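Local coordinates for protein Lysine/ornithine decarboxylase (Selenomonas ruminantium, PDB 5GJO) that decarboxylates L-lysine to cadaverine and L-ornithine to putrescine with similar efficiency, using pyridoxal 5'-phosphate as its cofactor, at residues Lys17-Pro22 and Glu373-Tyr378; Tyr35-Arg40 and Asp232-Met237; His41-Gly46 and Ala239-Ile244; Ile273-Arg278 and Leu339-Lys344; Ser317-Pro322 and Arg332-Pro337. The protein carries 2 engineered substitutions. One frame throughout, in Å; residues are numbered along the deposited sequence.

Contact 1. Residues Lys17-Pro22 and Glu373-Tyr378; sequences KRIPTP and EDQPEY
Arg18 makes nearly all of its segment's contact with Gln375, Pro376 and Glu377. Its CB starts toward the other segment, CG continues anti to the backbone N (chi1 -167°), and a bend at chi3 swings the head round. NE donates to water 1, which in turn donates to Gln375 OE1. At the tip, NH1 serves two acceptors: Glu377 OE1 at 2.8 Å and Gln375 OE1 at 2.9 Å, the latter on an in-plane lone pair of the amide. NH2 completes an end-on, two-nitrogen salt bridge by reaching the syn lone pair of Glu377 OE2 at 3.0 Å. The case illustrates a bidentate bridge between helix ends: the last turn of helix 9-18 is tied to the first of helix 376-384, with Gln375 at the latter's N-cap position. Over one guanidinium face, near its rim, lies Pro376 CD, 3.7 Å from Arg18 NH1. Thr14 gives Glu377 OE2 a second partner; Gln375 NE2 bonds to Ile371 O, which would help hold the amide's rotation.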
# COMPACT_ATOMS: atom_id res chain seq x y z
N LYS A 17 -2.41 2.09 -27.42
CA LYS A 17 -1.40 2.23 -28.45
C LYS A 17 -0.50 3.43 -28.18
O LYS A 17 0.68 3.40 -28.42
CB LYS A 17 -2.07 2.45 -29.79
CG LYS A 17 -1.87 1.34 -30.78
CD LYS A 17 -2.55 1.67 -32.10
CE LYS A 17 -3.62 0.64 -32.48
NZ LYS A 17 -4.87 1.28 -33.00
N ARG A 18 -1.14 4.51 -27.77
CA ARG A 18 -0.50 5.77 -27.40
C ARG A 18 0.23 5.82 -26.06
O ARG A 18 1.27 6.41 -25.95
CB ARG A 18 -1.51 6.89 -27.51
CG ARG A 18 -0.91 8.26 -27.46
CD ARG A 18 -1.93 9.29 -27.91
NE ARG A 18 -3.03 9.46 -26.98
CZ ARG A 18 -4.27 9.05 -27.19
NH1 ARG A 18 -5.18 9.27 -26.28
NH2 ARG A 18 -4.61 8.41 -28.30
N ILE A 19 -0.37 5.20 -25.06
CA ILE A 19 0.07 5.32 -23.70
C ILE A 19 0.42 3.95 -23.11
O ILE A 19 -0.42 3.09 -23.08
CB ILE A 19 -1.05 5.94 -22.84
CG1 ILE A 19 -1.55 7.27 -23.42
CG2 ILE A 19 -0.63 6.10 -21.40
CD1 ILE A 19 -2.88 7.71 -22.87
N PRO A 20 1.62 3.78 -22.58
CA PRO A 20 1.93 2.48 -22.00
C PRO A 20 1.11 2.12 -20.78
O PRO A 20 0.96 2.92 -19.85
CB PRO A 20 3.40 2.58 -21.55
CG PRO A 20 3.88 3.91 -21.93
CD PRO A 20 2.74 4.76 -22.43
N THR A 21 0.62 0.91 -20.76
CA THR A 21 -0.11 0.38 -19.64
C THR A 21 0.82 0.11 -18.48
O THR A 21 1.99 -0.21 -18.73
CB THR A 21 -0.86 -0.89 -20.02
OG1 THR A 21 0.02 -1.87 -20.57
CG2 THR A 21 -1.96 -0.58 -20.98
N PRO A 22 0.31 0.06 -17.25
CA PRO A 22 -1.06 0.37 -16.88
C PRO A 22 -1.25 1.88 -16.75
O PRO A 22 -0.32 2.66 -16.36
CB PRO A 22 -1.16 -0.28 -15.51
CG PRO A 22 0.26 -0.15 -14.97
CD PRO A 22 1.12 -0.34 -16.11
N GLU A 373 -10.64 14.06 -21.01
CA GLU A 373 -11.11 15.25 -21.79
C GLU A 373 -9.92 15.93 -22.52
O GLU A 373 -10.16 16.77 -23.42
CB GLU A 373 -11.83 16.27 -20.88
CG GLU A 373 -13.20 15.91 -20.43
CD GLU A 373 -13.26 14.83 -19.40
OE1 GLU A 373 -14.39 14.37 -19.21
OE2 GLU A 373 -12.19 14.46 -18.81
N ASP A 374 -8.70 15.53 -22.21
CA ASP A 374 -7.54 16.03 -22.93
C ASP A 374 -7.13 15.11 -24.09
O ASP A 374 -6.13 15.33 -24.71
CB ASP A 374 -6.37 16.25 -21.99
CG ASP A 374 -6.59 17.40 -21.04
OD1 ASP A 374 -7.39 18.27 -21.38
OD2 ASP A 374 -5.98 17.42 -19.97
N GLN A 375 -7.90 14.06 -24.32
CA GLN A 375 -7.52 13.01 -25.29
C GLN A 375 -8.41 13.10 -26.49
O GLN A 375 -9.50 13.50 -26.39
CB GLN A 375 -7.70 11.57 -24.76
CG GLN A 375 -7.03 11.35 -23.40
CD GLN A 375 -5.59 11.73 -23.39
OE1 GLN A 375 -4.80 11.34 -24.27
NE2 GLN A 375 -5.19 12.46 -22.36
N PRO A 376 -7.91 12.70 -27.66
CA PRO A 376 -8.72 12.77 -28.85
C PRO A 376 -9.91 11.86 -28.79
O PRO A 376 -10.90 12.13 -29.42
CB PRO A 376 -7.80 12.31 -29.98
CG PRO A 376 -6.63 11.66 -29.36
CD PRO A 376 -6.51 12.31 -27.98
N GLU A 377 -9.86 10.80 -28.03
CA GLU A 377 -11.05 9.93 -27.88
C GLU A 377 -12.26 10.66 -27.31
O GLU A 377 -13.40 10.35 -27.68
CB GLU A 377 -10.75 8.71 -27.01
CG GLU A 377 -9.75 7.73 -27.61
CD GLU A 377 -8.26 8.13 -27.61
OE1 GLU A 377 -7.87 9.13 -26.98
OE2 GLU A 377 -7.38 7.39 -28.24
N TYR A 378 -12.07 11.60 -26.39
CA TYR A 378 -13.17 12.42 -25.87
C TYR A 378 -13.74 13.29 -26.92
O TYR A 378 -14.98 13.36 -27.11
CB TYR A 378 -12.65 13.27 -24.71
CG TYR A 378 -13.63 14.21 -24.17
CD1 TYR A 378 -14.75 13.77 -23.40
CD2 TYR A 378 -13.50 15.57 -24.45
CE1 TYR A 378 -15.67 14.73 -22.89
CE2 TYR A 378 -14.44 16.48 -24.02
CZ TYR A 378 -15.48 16.08 -23.19
OH TYR A 378 -16.39 17.00 -22.71
O HOH W 1 -2.17 10.99 -24.74

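Contact 2. Residues Tyr35-Arg40 and Asp232-Met237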
# COMPACT_ATOMS: atom_id res chain seq x y z
N TYR A 35 -21.07 15.59 -9.03
CA TYR A 35 -21.21 16.73 -8.16
C TYR A 35 -22.60 17.32 -8.36
O TYR A 35 -23.32 17.61 -7.41
CB TYR A 35 -20.11 17.77 -8.48
CG TYR A 35 -20.10 18.92 -7.54
CD1 TYR A 35 -19.40 18.86 -6.32
CD2 TYR A 35 -20.86 20.04 -7.80
CE1 TYR A 35 -19.39 19.92 -5.46
CE2 TYR A 35 -20.87 21.13 -6.93
CZ TYR A 35 -20.15 21.07 -5.76
OH TYR A 35 -20.11 22.12 -4.85
N GLN A 36 -23.00 17.53 -9.59
CA GLN A 36 -24.32 18.12 -9.83
C GLN A 36 -25.48 17.26 -9.38
O GLN A 36 -26.46 17.80 -8.91
CB GLN A 36 -24.51 18.51 -11.30
CG GLN A 36 -23.56 19.65 -11.69
CD GLN A 36 -23.57 20.96 -10.80
OE1 GLN A 36 -24.53 21.28 -10.05
NE2 GLN A 36 -22.47 21.69 -10.87
N PHE A 37 -25.38 15.95 -9.53
CA PHE A 37 -26.40 15.06 -9.04
C PHE A 37 -26.56 15.23 -7.51
O PHE A 37 -27.66 15.23 -7.02
CB PHE A 37 -25.99 13.63 -9.37
CG PHE A 37 -26.95 12.55 -8.95
CD1 PHE A 37 -26.85 12.00 -7.71
CD2 PHE A 37 -27.87 12.02 -9.85
CE1 PHE A 37 -27.68 10.95 -7.32
CE2 PHE A 37 -28.68 10.95 -9.49
CZ PHE A 37 -28.58 10.42 -8.21
N MET A 38 -25.46 15.32 -6.80
CA MET A 38 -25.52 15.51 -5.32
C MET A 38 -26.15 16.87 -4.98
O MET A 38 -26.94 16.98 -4.07
CB MET A 38 -24.14 15.37 -4.65
CG MET A 38 -24.23 15.54 -3.16
SD MET A 38 -22.69 14.94 -2.38
CE MET A 38 -23.10 13.23 -2.40
N ARG A 39 -25.79 17.91 -5.70
CA ARG A 39 -26.44 19.24 -5.55
C ARG A 39 -27.93 19.20 -5.81
O ARG A 39 -28.67 19.89 -5.10
CB ARG A 39 -25.71 20.31 -6.41
CG ARG A 39 -24.27 20.64 -6.07
CD ARG A 39 -24.03 20.95 -4.57
NE ARG A 39 -24.71 22.20 -4.23
CZ ARG A 39 -25.54 22.41 -3.21
NH1 ARG A 39 -26.04 23.66 -3.08
NH2 ARG A 39 -25.83 21.49 -2.30
N ARG A 40 -28.35 18.47 -6.82
CA ARG A 40 -29.74 18.26 -7.15
C ARG A 40 -30.56 17.45 -6.14
O ARG A 40 -31.66 17.83 -5.83
CB ARG A 40 -29.81 17.61 -8.52
CG ARG A 40 -31.17 17.38 -9.11
CD ARG A 40 -31.04 16.59 -10.42
NE ARG A 40 -29.99 17.14 -11.26
CZ ARG A 40 -28.96 16.49 -11.81
NH1 ARG A 40 -28.12 17.17 -12.54
NH2 ARG A 40 -28.78 15.20 -11.66
N ASP A 232 -30.55 2.68 -4.45
CA ASP A 232 -30.90 3.74 -5.37
C ASP A 232 -30.33 5.02 -4.78
O ASP A 232 -30.82 5.47 -3.76
CB ASP A 232 -32.42 3.81 -5.40
CG ASP A 232 -32.96 5.03 -6.12
OD1 ASP A 232 -32.26 6.00 -6.38
OD2 ASP A 232 -34.13 5.00 -6.43
N LEU A 233 -29.33 5.62 -5.42
CA LEU A 233 -28.68 6.79 -4.82
C LEU A 233 -29.54 8.01 -4.78
O LEU A 233 -29.44 8.78 -3.84
CB LEU A 233 -27.35 7.20 -5.47
CG LEU A 233 -26.17 6.32 -5.15
CD1 LEU A 233 -25.10 6.76 -6.19
CD2 LEU A 233 -25.71 6.58 -3.73
N ALA A 234 -30.37 8.26 -5.81
CA ALA A 234 -31.24 9.36 -5.74
C ALA A 234 -32.17 9.26 -4.51
O ALA A 234 -32.36 10.24 -3.79
CB ALA A 234 -32.09 9.47 -7.03
N ALA A 235 -32.74 8.10 -4.29
CA ALA A 235 -33.68 7.94 -3.16
C ALA A 235 -32.94 8.09 -1.86
O ALA A 235 -33.48 8.76 -0.91
CB ALA A 235 -34.40 6.63 -3.17
N MET A 236 -31.75 7.49 -1.77
CA MET A 236 -30.91 7.73 -0.56
C MET A 236 -30.69 9.20 -0.30
O MET A 236 -30.94 9.72 0.86
CB MET A 236 -29.58 7.01 -0.65
CG MET A 236 -28.63 7.33 0.50
SD MET A 236 -27.05 6.44 0.28
CE MET A 236 -27.28 4.93 1.25
N MET A 237 -30.20 9.94 -1.30
CA MET A 237 -29.89 11.28 -1.08
C MET A 237 -31.18 12.13 -0.77
O MET A 237 -31.13 13.00 0.15
CB MET A 237 -29.18 11.88 -2.29
CG MET A 237 -27.77 11.28 -2.42
SD MET A 237 -26.86 12.11 -3.72
CE MET A 237 -25.55 10.86 -3.83
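The ring of Phe37 is the main bump here, and its hollow is formed by Leu233, Ala234 and Met237. A chi1 of -179° sends the ring away from its own backbone N and straight at the start of helix 233-247. Its leading atom, CZ, comes 3.7 Å from Ala234 N, which lies in the plane of the ring, and 3.8 Å from Ala234 CB. Phe37 CE1 approaches Leu233 CB at 4.2 Å; the sulfur of Met237 stands at the ring edge, 5.0 Å from the Phe37 centroid, a Met-aromatic contact. The contact joins two outer helices of the pyridoxal-binding TIM barrel, 28-41 and 233-247; the axes of their segments 35-40 and 233-237 approach to 10.3 Å and cross at -44°. Met38 starts off to one side but bends at chi3, bringing its CE 3.7 Å from Met237 CE, the two side chains meeting at about a right angle. Asp232 OD1 caps the second helix, accepting from Ala235 N. Tyr260 packs against Phe37, Met38 and Met237 alike.

Contact 3. Residues His41-Gly46 and Ala239-Ile244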
# COMPACT_ATOMS: atom_id res chain seq x y z
N HIS A 41 -30.01 16.37 -5.63
CA HIS A 41 -30.76 15.45 -4.75
C HIS A 41 -30.52 15.69 -3.29
O HIS A 41 -31.30 15.25 -2.47
CB HIS A 41 -30.45 13.99 -5.11
CG HIS A 41 -30.94 13.63 -6.49
ND1 HIS A 41 -32.27 13.59 -6.80
CD2 HIS A 41 -30.28 13.40 -7.65
CE1 HIS A 41 -32.42 13.32 -8.09
NE2 HIS A 41 -31.22 13.22 -8.64
N LEU A 42 -29.43 16.37 -2.98
CA LEU A 42 -29.10 16.67 -1.62
C LEU A 42 -28.71 18.15 -1.55
O LEU A 42 -27.64 18.49 -1.14
CB LEU A 42 -27.96 15.74 -1.17
CG LEU A 42 -27.50 15.74 0.29
CD1 LEU A 42 -28.63 15.56 1.28
CD2 LEU A 42 -26.44 14.68 0.50
N PRO A 43 -29.65 19.03 -1.93
CA PRO A 43 -29.31 20.44 -1.95
C PRO A 43 -28.93 21.06 -0.61
O PRO A 43 -28.08 21.94 -0.56
CB PRO A 43 -30.56 21.08 -2.59
CG PRO A 43 -31.66 20.14 -2.32
CD PRO A 43 -30.97 18.77 -2.49
N ARG A 44 -29.50 20.58 0.47
CA ARG A 44 -29.23 21.14 1.79
C ARG A 44 -27.77 20.99 2.27
O ARG A 44 -27.33 21.74 3.12
CB ARG A 44 -30.22 20.60 2.83
CG ARG A 44 -31.63 21.17 2.72
CD ARG A 44 -31.68 22.69 2.85
NE ARG A 44 -30.89 23.16 3.97
CZ ARG A 44 -31.23 23.02 5.24
NH1 ARG A 44 -30.42 23.44 6.19
NH2 ARG A 44 -32.37 22.45 5.57
N ALA A 45 -27.06 19.98 1.78
CA ALA A 45 -25.71 19.70 2.31
C ALA A 45 -24.69 20.17 1.37
O ALA A 45 -24.44 19.51 0.33
CB ALA A 45 -25.54 18.21 2.58
N GLY A 46 -24.02 21.27 1.75
CA GLY A 46 -22.89 21.80 1.03
C GLY A 46 -21.72 20.82 1.03
O GLY A 46 -21.51 20.12 1.99
N ALA A 239 -33.89 11.18 0.70
CA ALA A 239 -34.34 10.82 2.08
C ALA A 239 -33.47 11.50 3.10
O ALA A 239 -33.99 12.04 4.11
CB ALA A 239 -34.32 9.33 2.28
N ILE A 240 -32.18 11.58 2.86
CA ILE A 240 -31.28 12.36 3.75
C ILE A 240 -31.70 13.84 3.72
O ILE A 240 -31.84 14.53 4.78
CB ILE A 240 -29.85 12.11 3.42
CG1 ILE A 240 -29.44 10.66 3.66
CG2 ILE A 240 -28.90 12.98 4.18
CD1 ILE A 240 -28.14 10.25 2.99
N ASN A 241 -31.88 14.38 2.50
CA ASN A 241 -32.23 15.80 2.35
C ASN A 241 -33.56 16.09 3.08
O ASN A 241 -33.64 17.14 3.78
CB ASN A 241 -32.33 16.19 0.87
CG ASN A 241 -32.25 17.65 0.68
OD1 ASN A 241 -31.22 18.28 0.80
ND2 ASN A 241 -33.42 18.22 0.37
N LYS A 242 -34.51 15.17 2.96
CA LYS A 242 -35.86 15.32 3.54
C LYS A 242 -35.70 15.43 5.08
O LYS A 242 -36.35 16.31 5.75
CB LYS A 242 -36.80 14.20 3.13
CG LYS A 242 -38.23 14.38 3.63
CD LYS A 242 -39.08 13.16 3.45
CE LYS A 242 -40.53 13.51 3.70
NZ LYS A 242 -41.41 12.36 3.34
N GLN A 243 -34.83 14.62 5.64
CA GLN A 243 -34.65 14.59 7.07
C GLN A 243 -33.90 15.83 7.52
O GLN A 243 -34.13 16.38 8.64
CB GLN A 243 -33.93 13.31 7.51
CG GLN A 243 -33.76 13.14 9.02
CD GLN A 243 -34.94 12.44 9.67
OE1 GLN A 243 -36.07 12.65 9.28
NE2 GLN A 243 -34.67 11.53 10.57
N ILE A 244 -33.01 16.36 6.69
CA ILE A 244 -32.35 17.59 7.03
C ILE A 244 -33.33 18.78 6.97
O ILE A 244 -33.29 19.64 7.84
CB ILE A 244 -31.14 17.89 6.10
CG1 ILE A 244 -30.00 16.86 6.31
CG2 ILE A 244 -30.58 19.29 6.32
CD1 ILE A 244 -29.08 16.79 5.16
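Asn241 and the backbone of Arg44 supply the polar part of this contact. A chi1 of -162° swings the Asn241 amide clear of its backbone N and carries OD1 into the turn beyond helix 28-41. There it accepts from Arg44 N at 2.9 Å, with the donor in the carbonyl plane and the N-H...O angle at 162°. The turn, type I from Leu42 to Ala45, wraps closely round this oxygen: Pro43 CD is 3.3 Å from Asn241 OD1, and Arg44 CB 3.2 Å from the same atom.

The apolar part is made by Leu42. Its CD1 lies 3.8 Å from Asn241 CB, 3.9 Å from Ile240 CG2 and 4.1 Å from Ile244 CD1, so that one methyl touches Ile240, Asn241 and, one turn later, Ile244.

Charge and packing combine at Arg44, whose chain folds back through bends at chi2 and chi3. One face of its guanidinium rests on Ile244 CG2, 3.7 Å from Arg44 NH2, while the polar end is held by a salt bridge to Asp245 and a bond to the carbonyl of Phe248.

The turn leads from helix 28-41 into strand 45-50, the first of the barrel, which lies beside the last, strand 252-255. Helix 233-247 precedes that last strand, so the contact sits where the (beta/alpha)8 barrel closes.

Contact 4. Residues Ile273-Arg278 and Leu339-Lys344; sequences IGTKTR and LKIGDK
A classic beta bulge in strand 266-276, where Ile273 and Gly274 both face Ile285, meets a type II beta turn running from Lys340 to Asp343. Ile341, in the turn, is the residue that reaches across. Its CG1 lies anti to the carbonyl carbon (chi1 -70°), placing that branch 3.8 Å from Gly274 CA, while the end methyl CD1 touches Ile273 O at 3.7 Å. Thr275 answers from the strand, its CG2 3.8 Å from Leu339 O and 4.3 Å from Ile341 CG1. Within the turn Asp343 N bonds to Lys340 O, and Asp343 OD2 accepts from Lys340 N at 2.9 Å, the donor standing above the carboxylate plane. Gly342 sits at positive phi (96°), where a CB would press on the preceding carbonyl. Backbone hydrogen bonds between Val272 and both Gly342 and Asp343 continue the association toward strand 344-347, the antiparallel neighbour of strand 266-276. The other edge of strand 266-276, where the bulge lies, pairs with strand 283-286, and Lys124 of the second subunit bonds to the Ile273 carbonyl.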
# COMPACT_ATOMS: atom_id res chain seq x y z
N ILE A 273 0.55 -9.41 -19.67
CA ILE A 273 1.99 -9.53 -19.90
C ILE A 273 2.49 -10.98 -19.92
O ILE A 273 3.61 -11.25 -20.37
CB ILE A 273 2.88 -8.62 -18.99
CG1 ILE A 273 2.68 -8.91 -17.52
CG2 ILE A 273 2.62 -7.14 -19.23
CD1 ILE A 273 3.71 -8.22 -16.67
N GLY A 274 1.68 -11.89 -19.41
CA GLY A 274 2.01 -13.31 -19.45
C GLY A 274 0.77 -14.17 -19.34
O GLY A 274 -0.26 -13.75 -18.79
N THR A 275 0.85 -15.37 -19.92
CA THR A 275 -0.15 -16.39 -19.74
C THR A 275 0.48 -17.64 -19.12
O THR A 275 1.72 -17.85 -19.16
CB THR A 275 -0.77 -16.82 -21.05
OG1 THR A 275 0.24 -17.38 -21.92
CG2 THR A 275 -1.41 -15.60 -21.78
N LYS A 276 -0.37 -18.45 -18.51
CA LYS A 276 -0.02 -19.79 -18.08
C LYS A 276 -1.17 -20.68 -18.51
O LYS A 276 -2.20 -20.68 -17.89
CB LYS A 276 0.18 -19.82 -16.57
CG LYS A 276 1.23 -18.84 -16.10
CD LYS A 276 1.27 -18.72 -14.60
CE LYS A 276 2.31 -17.70 -14.16
NZ LYS A 276 3.59 -17.70 -14.90
N THR A 277 -0.99 -21.42 -19.60
CA THR A 277 -2.06 -22.25 -20.14
C THR A 277 -2.06 -23.70 -19.67
O THR A 277 -2.97 -24.47 -20.00
CB THR A 277 -2.04 -22.24 -21.67
OG1 THR A 277 -0.76 -22.73 -22.12
CG2 THR A 277 -2.27 -20.84 -22.23
N ARG A 278 -1.06 -24.11 -18.89
CA ARG A 278 -0.95 -25.50 -18.53
C ARG A 278 -2.13 -25.88 -17.64
O ARG A 278 -2.66 -25.07 -16.87
CB ARG A 278 0.39 -25.73 -17.77
CG ARG A 278 0.46 -25.14 -16.34
CD ARG A 278 1.76 -25.65 -15.69
NE ARG A 278 2.93 -25.25 -16.45
CZ ARG A 278 3.58 -24.10 -16.27
NH1 ARG A 278 4.67 -23.79 -16.99
NH2 ARG A 278 3.13 -23.20 -15.41
N LEU A 339 -7.33 -15.20 -23.64
CA LEU A 339 -6.53 -14.01 -23.83
C LEU A 339 -5.06 -14.32 -24.21
O LEU A 339 -4.56 -15.42 -23.90
CB LEU A 339 -6.56 -13.13 -22.53
CG LEU A 339 -7.92 -12.74 -22.01
CD1 LEU A 339 -7.80 -11.97 -20.70
CD2 LEU A 339 -8.67 -11.92 -23.04
N LYS A 340 -4.40 -13.37 -24.84
CA LYS A 340 -3.01 -13.52 -25.27
C LYS A 340 -2.23 -12.35 -24.75
O LYS A 340 -2.79 -11.26 -24.48
CB LYS A 340 -2.87 -13.46 -26.77
CG LYS A 340 -3.90 -14.18 -27.58
CD LYS A 340 -3.62 -15.65 -27.67
CE LYS A 340 -4.64 -16.34 -28.58
NZ LYS A 340 -3.91 -17.32 -29.42
N ILE A 341 -0.92 -12.55 -24.63
CA ILE A 341 -0.01 -11.49 -24.23
C ILE A 341 -0.23 -10.29 -25.15
O ILE A 341 -0.37 -10.46 -26.40
CB ILE A 341 1.44 -11.95 -24.31
CG1 ILE A 341 1.68 -12.96 -23.20
CG2 ILE A 341 2.41 -10.75 -24.19
CD1 ILE A 341 3.08 -13.57 -23.22
N GLY A 342 -0.31 -9.09 -24.54
CA GLY A 342 -0.57 -7.88 -25.32
C GLY A 342 -2.04 -7.44 -25.36
O GLY A 342 -2.31 -6.25 -25.67
N ASP A 343 -3.00 -8.34 -25.02
CA ASP A 343 -4.42 -7.98 -24.90
C ASP A 343 -4.56 -7.01 -23.72
O ASP A 343 -3.80 -7.10 -22.72
CB ASP A 343 -5.35 -9.19 -24.68
CG ASP A 343 -5.49 -10.12 -25.93
OD1 ASP A 343 -5.06 -9.73 -27.02
OD2 ASP A 343 -6.08 -11.21 -25.74
N LYS A 344 -5.45 -6.04 -23.87
CA LYS A 344 -5.76 -5.13 -22.79
C LYS A 344 -7.06 -5.54 -22.16
O LYS A 344 -7.96 -5.96 -22.84
CB LYS A 344 -5.85 -3.68 -23.27
CG LYS A 344 -4.51 -3.05 -23.61
CD LYS A 344 -4.03 -3.56 -24.95
CE LYS A 344 -2.68 -3.00 -25.31
NZ LYS A 344 -1.52 -3.68 -24.66

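Contact 5. Residues Ser317-Pro322 and Arg332-Pro337; sequences STFGGP and RDFMAP
Ser317 and Phe334 satisfy each other's backbone groups as an antiparallel hydrogen-bonded pair. Phe334 N donates to an in-plane lone pair of Ser317 O at 2.9 Å; the return bond, Ser317 N to Phe334 O, is 2.7 Å but more bent, at 132°, with the donor well above the carbonyl plane. Ser317 OG is bonded to the carbonyl of Lys315 and takes a hydrogen from water 2 at 2.7 Å, and that water also donates to Pro337 O. Thr318 OG1 is bonded to Gln281 OE1, and NE2 of the same amide to Asp333 OD1. On the apolar side, the edge of the Phe319 ring is turned toward the face of Phe334 in an offset edge-to-face pair, planes at 88° and centroids 5.7 Å apart. Ala336 CB lies at the Phe319 edge, 4.0 Å from Phe319 CZ. Asp333 and Phe334 both face Ser317, and Asp333 supplies the positive phi that defines a G1 beta bulge, an example set in the hairpin of strands 315-320 and 329-336.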
# COMPACT_ATOMS: atom_id res chain seq x y z
N SER A 317 -10.91 -18.63 -15.04
CA SER A 317 -9.52 -18.17 -15.17
C SER A 317 -9.05 -17.40 -13.94
O SER A 317 -9.85 -16.80 -13.24
CB SER A 317 -9.35 -17.33 -16.41
OG SER A 317 -9.90 -17.97 -17.60
N THR A 318 -7.73 -17.41 -13.70
CA THR A 318 -7.13 -16.64 -12.65
C THR A 318 -6.34 -15.46 -13.22
O THR A 318 -5.69 -15.63 -14.24
CB THR A 318 -6.28 -17.56 -11.81
OG1 THR A 318 -7.12 -18.48 -11.07
CG2 THR A 318 -5.43 -16.81 -10.77
N PHE A 319 -6.38 -14.31 -12.53
CA PHE A 319 -5.64 -13.12 -12.93
C PHE A 319 -4.75 -12.77 -11.78
O PHE A 319 -5.24 -12.67 -10.63
CB PHE A 319 -6.61 -11.95 -13.21
CG PHE A 319 -7.38 -12.12 -14.49
CD1 PHE A 319 -8.50 -12.91 -14.53
CD2 PHE A 319 -6.96 -11.51 -15.65
CE1 PHE A 319 -9.20 -13.03 -15.71
CE2 PHE A 319 -7.67 -11.62 -16.83
CZ PHE A 319 -8.76 -12.47 -16.85
N GLY A 320 -3.48 -12.51 -12.08
CA GLY A 320 -2.52 -12.08 -11.04
C GLY A 320 -1.86 -10.81 -11.53
O GLY A 320 -1.90 -10.48 -12.72
N GLY A 321 -1.26 -10.13 -10.56
CA GLY A 321 -0.51 -8.93 -10.84
C GLY A 321 0.95 -9.24 -11.17
O GLY A 321 1.37 -10.38 -11.22
N PRO A 322 1.74 -8.18 -11.38
CA PRO A 322 3.08 -8.32 -11.93
C PRO A 322 4.19 -8.50 -10.90
O PRO A 322 5.36 -8.64 -11.28
CB PRO A 322 3.29 -6.97 -12.64
CG PRO A 322 2.51 -6.00 -11.78
CD PRO A 322 1.25 -6.79 -11.43
N ARG A 332 -9.93 -15.23 -9.10
CA ARG A 332 -9.88 -16.69 -9.31
C ARG A 332 -11.24 -17.17 -9.83
O ARG A 332 -12.29 -16.55 -9.54
CB ARG A 332 -9.55 -17.39 -7.99
CG ARG A 332 -8.16 -17.08 -7.48
CD ARG A 332 -7.95 -17.79 -6.15
NE ARG A 332 -6.52 -17.74 -5.68
CZ ARG A 332 -6.09 -16.84 -4.79
NH1 ARG A 332 -6.91 -15.88 -4.30
NH2 ARG A 332 -4.83 -16.84 -4.40
N ASP A 333 -11.21 -18.16 -10.70
CA ASP A 333 -12.47 -18.76 -11.26
C ASP A 333 -13.31 -17.73 -11.94
O ASP A 333 -14.52 -17.75 -11.88
CB ASP A 333 -13.20 -19.53 -10.18
CG ASP A 333 -12.31 -20.53 -9.50
OD1 ASP A 333 -11.83 -21.45 -10.12
OD2 ASP A 333 -12.06 -20.41 -8.31
N PHE A 334 -12.65 -16.83 -12.65
CA PHE A 334 -13.31 -15.71 -13.33
C PHE A 334 -13.57 -16.14 -14.76
O PHE A 334 -12.65 -16.55 -15.45
CB PHE A 334 -12.38 -14.45 -13.28
CG PHE A 334 -12.98 -13.23 -13.92
CD1 PHE A 334 -12.97 -13.09 -15.31
CD2 PHE A 334 -13.69 -12.33 -13.13
CE1 PHE A 334 -13.57 -11.98 -15.92
CE2 PHE A 334 -14.28 -11.19 -13.74
CZ PHE A 334 -14.22 -11.05 -15.11
N MET A 335 -14.83 -16.09 -15.22
CA MET A 335 -15.12 -16.52 -16.59
C MET A 335 -14.57 -15.52 -17.63
O MET A 335 -15.02 -14.37 -17.68
CB MET A 335 -16.64 -16.69 -16.83
CG MET A 335 -17.22 -17.84 -16.10
SD MET A 335 -16.66 -19.41 -16.87
CE MET A 335 -17.42 -19.34 -18.42
N ALA A 336 -13.59 -15.97 -18.39
CA ALA A 336 -12.86 -15.17 -19.30
C ALA A 336 -12.63 -15.89 -20.62
O ALA A 336 -12.44 -17.14 -20.65
CB ALA A 336 -11.52 -14.73 -18.69
N PRO A 337 -12.63 -15.09 -21.73
CA PRO A 337 -12.21 -15.66 -22.97
C PRO A 337 -10.76 -15.97 -23.01
O PRO A 337 -10.03 -15.67 -22.02
CB PRO A 337 -12.61 -14.61 -23.99
CG PRO A 337 -12.42 -13.35 -23.24
CD PRO A 337 -12.84 -13.64 -21.85
O HOH W 2 -9.49 -17.97 -20.28

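Four of the five contacts fall into two pairs. Contacts 2 and 3 belong to the pyridoxal-binding barrel, share helix 233-247 and have centres about 9 Å apart; Met237 CB of contact 2 lies 3.7 Å from His41 CB of contact 3. The side chain of Met38 is about 8 Å from a bound pyridoxal phosphate. Contacts 4 and 5, centres about 10 Å apart, reach the mixed sheet and touch where Leu339 CD1 meets Phe319 CE2 at 3.9 Å. Ile273 of contact 4 is about 10 Å, side chain to side chain, from Cys324, the probable proton donor shared between subunits. Contact 1 stands alone, its centre about 22 Å from that of contact 4, and encloses the others in sequence; like contacts 4 and 5, it touches the second subunit.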